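Local coordinates for protein 3,4-dihydroxybenzoate decarboxylase (Enterobacter cloacae, PDB 5NY5) that probably decarboxylates 3,4-dihydroxybenzoate to catechol, and can run in reverse to carboxylate catechols, as a UbiD-family enzyme dependent on prenylated FMN, at residues H327-R340 with L351-K363. Numbering follows the deposited sequence.
Sequences HTTLAGLPTEASIR and LQNVYAHTAGGGK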
loop_
_atom_site.group_PDB
_atom_site.type_symbol
_atom_site.label_atom_id
_atom_site.label_comp_id
_atom_site.label_asym_id
_atom_site.label_seq_id
_atom_site.Cartn_x
_atom_site.Cartn_y
_atom_site.Cartn_z
ATOM N N HIS A 327 20.179 27.438 -17.407
ATOM C CA HIS A 327 19.763 26.143 -17.936
ATOM C C HIS A 327 18.250 25.988 -17.880
ATOM O O HIS A 327 17.641 25.453 -18.814
ATOM C CB HIS A 327 20.444 25.014 -17.166
ATOM C CG HIS A 327 20.144 23.651 -17.706
ATOM N ND1 HIS A 327 18.935 23.020 -17.510
ATOM C CD2 HIS A 327 20.899 22.798 -18.438
ATOM C CE1 HIS A 327 18.956 21.838 -18.098
ATOM N NE2 HIS A 327 20.137 21.679 -18.668
ATOM N N THR A 328 17.628 26.444 -16.790
ATOM C CA THR A 328 16.180 26.330 -16.651
ATOM C C THR A 328 15.453 27.012 -17.802
ATOM O O THR A 328 14.446 26.498 -18.300
ATOM C CB THR A 328 15.734 26.926 -15.314
ATOM O OG1 THR A 328 16.288 26.166 -14.236
ATOM C CG2 THR A 328 14.220 26.921 -15.209
ATOM N N THR A 329 15.947 28.172 -18.239
ATOM C CA THR A 329 15.334 28.855 -19.372
ATOM C C THR A 329 15.499 28.047 -20.651
ATOM O O THR A 329 14.520 27.755 -21.346
ATOM C CB THR A 329 15.943 30.245 -19.545
ATOM O OG1 THR A 329 15.598 31.064 -18.424
ATOM C CG2 THR A 329 15.430 30.895 -20.818
ATOM N N LEU A 330 16.737 27.672 -20.972
ATOM C CA LEU A 330 17.008 27.021 -22.249
ATOM C C LEU A 330 16.349 25.649 -22.336
ATOM O O LEU A 330 15.914 25.233 -23.414
ATOM C CB LEU A 330 18.517 26.913 -22.468
ATOM C CG LEU A 330 19.251 28.254 -22.555
ATOM C CD1 LEU A 330 20.745 28.054 -22.748
ATOM C CD2 LEU A 330 18.674 29.107 -23.672
ATOM N N ALA A 331 16.260 24.933 -21.216
ATOM C CA ALA A 331 15.669 23.600 -21.227
ATOM C C ALA A 331 14.182 23.605 -20.911
ATOM O O ALA A 331 13.441 22.780 -21.458
ATOM C CB ALA A 331 16.397 22.690 -20.234
ATOM N N GLY A 332 13.725 24.520 -20.054
ATOM C CA GLY A 332 12.342 24.491 -19.613
ATOM C C GLY A 332 11.347 24.987 -20.638
ATOM O O GLY A 332 10.227 24.473 -20.713
ATOM N N LEU A 333 11.721 25.994 -21.424
ATOM C CA LEU A 333 10.818 26.484 -22.463
ATOM C C LEU A 333 10.467 25.409 -23.481
ATOM O O LEU A 333 9.279 25.287 -23.828
ATOM C CB LEU A 333 11.419 27.725 -23.128
ATOM C CG LEU A 333 11.416 28.990 -22.271
ATOM C CD1 LEU A 333 12.091 30.137 -22.996
ATOM C CD2 LEU A 333 9.993 29.362 -21.894
ATOM N N PRO A 334 11.409 24.606 -23.996
ATOM C CA PRO A 334 10.990 23.468 -24.830
ATOM C C PRO A 334 10.118 22.477 -24.082
ATOM O O PRO A 334 9.157 21.948 -24.652
ATOM C CB PRO A 334 12.321 22.839 -25.259
ATOM C CG PRO A 334 13.313 23.924 -25.139
ATOM C CD PRO A 334 12.874 24.742 -23.967
ATOM N N THR A 335 10.433 22.215 -22.812
ATOM C CA THR A 335 9.644 21.272 -22.027
ATOM C C THR A 335 8.193 21.723 -21.926
ATOM O O THR A 335 7.271 20.956 -22.218
ATOM C CB THR A 335 10.252 21.116 -20.634
ATOM O OG1 THR A 335 11.631 20.749 -20.753
ATOM C CG2 THR A 335 9.515 20.045 -19.850
ATOM N N GLU A 336 7.976 22.977 -21.528
ATOM C CA GLU A 336 6.616 23.484 -21.383
ATOM C C GLU A 336 5.879 23.491 -22.713
ATOM O O GLU A 336 4.692 23.153 -22.774
ATOM C CB GLU A 336 6.648 24.891 -20.792
ATOM C CG GLU A 336 7.345 24.976 -19.453
ATOM C CD GLU A 336 7.648 26.399 -19.049
ATOM O OE1 GLU A 336 7.164 27.328 -19.729
ATOM O OE2 GLU A 336 8.375 26.590 -18.052
ATOM N N ALA A 337 6.567 23.871 -23.790
ATOM C CA ALA A 337 5.909 24.000 -25.085
ATOM C C ALA A 337 5.377 22.659 -25.572
ATOM O O ALA A 337 4.220 22.553 -25.996
ATOM C CB ALA A 337 6.877 24.600 -26.103
ATOM N N SER A 338 6.209 21.617 -25.517
ATOM C CA SER A 338 5.776 20.308 -25.991
ATOM C C SER A 338 4.693 19.721 -25.092
ATOM O O SER A 338 3.762 19.073 -25.578
ATOM C CB SER A 338 6.973 19.364 -26.089
ATOM O OG SER A 338 7.657 19.279 -24.854
ATOM N N ILE A 339 4.793 19.947 -23.779
ATOM C CA ILE A 339 3.746 19.490 -22.869
ATOM C C ILE A 339 2.442 20.221 -23.151
ATOM O O ILE A 339 1.360 19.624 -23.126
ATOM C CB ILE A 339 4.193 19.671 -21.407
ATOM C CG1 ILE A 339 5.332 18.711 -21.070
ATOM C CG2 ILE A 339 3.024 19.470 -20.454
ATOM C CD1 ILE A 339 5.893 18.916 -19.685
ATOM N N ARG A 340 2.521 21.521 -23.429
ATOM C CA ARG A 340 1.313 22.291 -23.709
ATOM C C ARG A 340 0.667 21.854 -25.017
ATOM O O ARG A 340 -0.562 21.755 -25.106
ATOM C CB ARG A 340 1.638 23.782 -23.745
ATOM C CG ARG A 340 0.510 24.637 -24.285
ATOM C CD ARG A 340 0.840 26.112 -24.193
ATOM N NE ARG A 340 1.131 26.505 -22.820
ATOM C CZ ARG A 340 1.240 27.764 -22.411
ATOM N NH1 ARG A 340 1.509 28.028 -21.140
ATOM N NH2 ARG A 340 1.076 28.760 -23.270
ATOM N N LEU A 351 -5.812 22.626 -19.956
ATOM C CA LEU A 351 -4.563 23.139 -19.416
ATOM C C LEU A 351 -4.513 24.653 -19.566
ATOM O O LEU A 351 -4.707 25.184 -20.661
ATOM C CB LEU A 351 -3.376 22.497 -20.127
ATOM C CG LEU A 351 -1.998 22.781 -19.534
ATOM C CD1 LEU A 351 -1.865 22.140 -18.158
ATOM C CD2 LEU A 351 -0.906 22.286 -20.464
ATOM N N GLN A 352 -4.262 25.350 -18.458
ATOM C CA GLN A 352 -4.141 26.801 -18.491
ATOM C C GLN A 352 -2.702 27.246 -18.696
ATOM O O GLN A 352 -2.445 28.182 -19.458
ATOM C CB GLN A 352 -4.698 27.409 -17.203
ATOM C CG GLN A 352 -6.127 26.998 -16.904
ATOM C CD GLN A 352 -7.061 27.277 -18.063
ATOM O OE1 GLN A 352 -7.162 28.407 -18.535
ATOM N NE2 GLN A 352 -7.744 26.242 -18.535
ATOM N N ASN A 353 -1.759 26.581 -18.040
ATOM C CA ASN A 353 -0.347 26.901 -18.182
ATOM C C ASN A 353 0.453 25.734 -17.629
ATOM O O ASN A 353 -0.096 24.819 -17.012
ATOM C CB ASN A 353 0.009 28.203 -17.461
ATOM C CG ASN A 353 1.170 28.929 -18.106
ATOM O OD1 ASN A 353 1.953 28.339 -18.852
ATOM N ND2 ASN A 353 1.289 30.217 -17.821
ATOM N N VAL A 354 1.761 25.780 -17.854
ATOM C CA VAL A 354 2.666 24.739 -17.383
ATOM C C VAL A 354 4.018 25.381 -17.109
ATOM O O VAL A 354 4.466 26.257 -17.851
ATOM C CB VAL A 354 2.768 23.576 -18.398
ATOM C CG1 VAL A 354 3.031 24.105 -19.794
ATOM C CG2 VAL A 354 3.848 22.583 -17.990
ATOM N N TYR A 355 4.658 24.955 -16.025
ATOM C CA TYR A 355 5.946 25.489 -15.604
ATOM C C TYR A 355 6.910 24.329 -15.415
ATOM O O TYR A 355 6.654 23.434 -14.606
ATOM C CB TYR A 355 5.806 26.301 -14.308
ATOM C CG TYR A 355 7.098 26.868 -13.753
ATOM C CD1 TYR A 355 8.200 27.091 -14.567
ATOM C CD2 TYR A 355 7.211 27.182 -12.406
ATOM C CE1 TYR A 355 9.373 27.605 -14.058
ATOM C CE2 TYR A 355 8.382 27.701 -11.888
ATOM C CZ TYR A 355 9.460 27.911 -12.720
ATOM O OH TYR A 355 10.628 28.423 -12.209
ATOM N N ALA A 356 8.004 24.341 -16.171
ATOM C CA ALA A 356 9.110 23.416 -15.943
ATOM C C ALA A 356 9.949 24.015 -14.825
ATOM O O ALA A 356 10.900 24.760 -15.060
ATOM C CB ALA A 356 9.919 23.199 -17.216
ATOM N N HIS A 357 9.582 23.675 -13.590
ATOM C CA HIS A 357 10.065 24.396 -12.421
ATOM C C HIS A 357 11.587 24.436 -12.374
ATOM O O HIS A 357 12.265 23.466 -12.723
ATOM C CB HIS A 357 9.519 23.752 -11.150
ATOM C CG HIS A 357 9.543 24.657 -9.960
ATOM N ND1 HIS A 357 10.713 25.060 -9.355
ATOM C CD2 HIS A 357 8.540 25.240 -9.264
ATOM C CE1 HIS A 357 10.430 25.853 -8.338
ATOM N NE2 HIS A 357 9.118 25.978 -8.261
ATOM N N THR A 358 12.119 25.580 -11.939
ATOM C CA THR A 358 13.562 25.771 -11.887
ATOM C C THR A 358 14.226 24.867 -10.859
ATOM O O THR A 358 15.433 24.621 -10.957
ATOM C CB THR A 358 13.885 27.239 -11.592
ATOM O OG1 THR A 358 15.304 27.434 -11.596
ATOM C CG2 THR A 358 13.330 27.649 -10.242
ATOM N N ALA A 359 13.472 24.364 -9.881
ATOM C CA ALA A 359 14.031 23.400 -8.944
ATOM C C ALA A 359 14.338 22.072 -9.617
ATOM O O ALA A 359 15.192 21.324 -9.130
ATOM C CB ALA A 359 13.079 23.189 -7.769
ATOM N N GLY A 360 13.666 21.764 -10.715
ATOM C CA GLY A 360 13.994 20.607 -11.513
ATOM C C GLY A 360 14.972 20.886 -12.629
ATOM O O GLY A 360 15.197 20.013 -13.473
ATOM N N GLY A 361 15.566 22.077 -12.658
ATOM C CA GLY A 361 16.437 22.453 -13.752
ATOM C C GLY A 361 15.731 22.646 -15.072
ATOM O O GLY A 361 16.387 22.677 -16.114
ATOM N N GLY A 362 14.408 22.787 -15.056
ATOM C CA GLY A 362 13.631 22.825 -16.275
ATOM C C GLY A 362 13.319 21.473 -16.876
ATOM O O GLY A 362 12.762 21.419 -17.978
ATOM N N LYS A 363 13.651 20.383 -16.192
ATOM C CA LYS A 363 13.445 19.049 -16.749
ATOM C C LYS A 363 12.764 18.081 -15.792
ATOM O O LYS A 363 11.916 17.301 -16.224
ATOM C CB LYS A 363 14.794 18.462 -17.208
ATOM C CG LYS A 363 15.470 19.249 -18.323
ATOM C CD LYS A 363 16.917 18.828 -18.523
ATOM C CE LYS A 363 17.023 17.486 -19.223
ATOM N NZ LYS A 363 16.483 17.538 -20.609
HETATM O O HOH W 1 18.175 25.167 -12.172
#
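Glu336 reaches from helix 324-346 to the backbone of strand 351-356, where its OE2 accepts the N-H of Ala356, 3.0 Å from Ala356 N. This bond is nearly straight (166°) and meets the anti side of the carboxylate, 28° out of its plane. OE2 of Glu336 is also salt-bridged to Arg79 and lies at the edge of the Tyr355 ring, 3.5 Å from CD1 of Tyr355. The strand is an outermost one of its sheet within this chain; Tyr355 pairs with Ile367 on one flank, and the helix runs roughly antiparallel to the strand. Beyond the strand, the chain turns back through 358-363 under the helix's first turns. There His327, with CG anti to its backbone N, swings its ring edge toward the loop, and ND1 donates to Gly361 O in the carbonyl plane (2.9 Å, 137°). Thr328 OG1 lies 3.1 Å from Thr358 OG1, which also bonds Glu325; a water links Thr328 OG1 to Thr358 O. Thr335 OG1 sits between two acceptors, Ala331 O at 2.8 Å and Gly362 O at 3.1 Å, and its one proton can serve either. Gly332 CA comes within 3.9 Å of Gly362 CA, bringing the backbones close. Ala356 N-H and His327 ND1 thus each find an acceptor across the interface, whereas the Thr328 and Thr335 hydroxyls each have several acceptors for one proton. Arg79 probably keeps Glu336 ionised, strengthening its hold on the Ala356 N-H; the Glu336 side chain lies about 8 Å from that of Phe222, a residue of the prenylated FMN site.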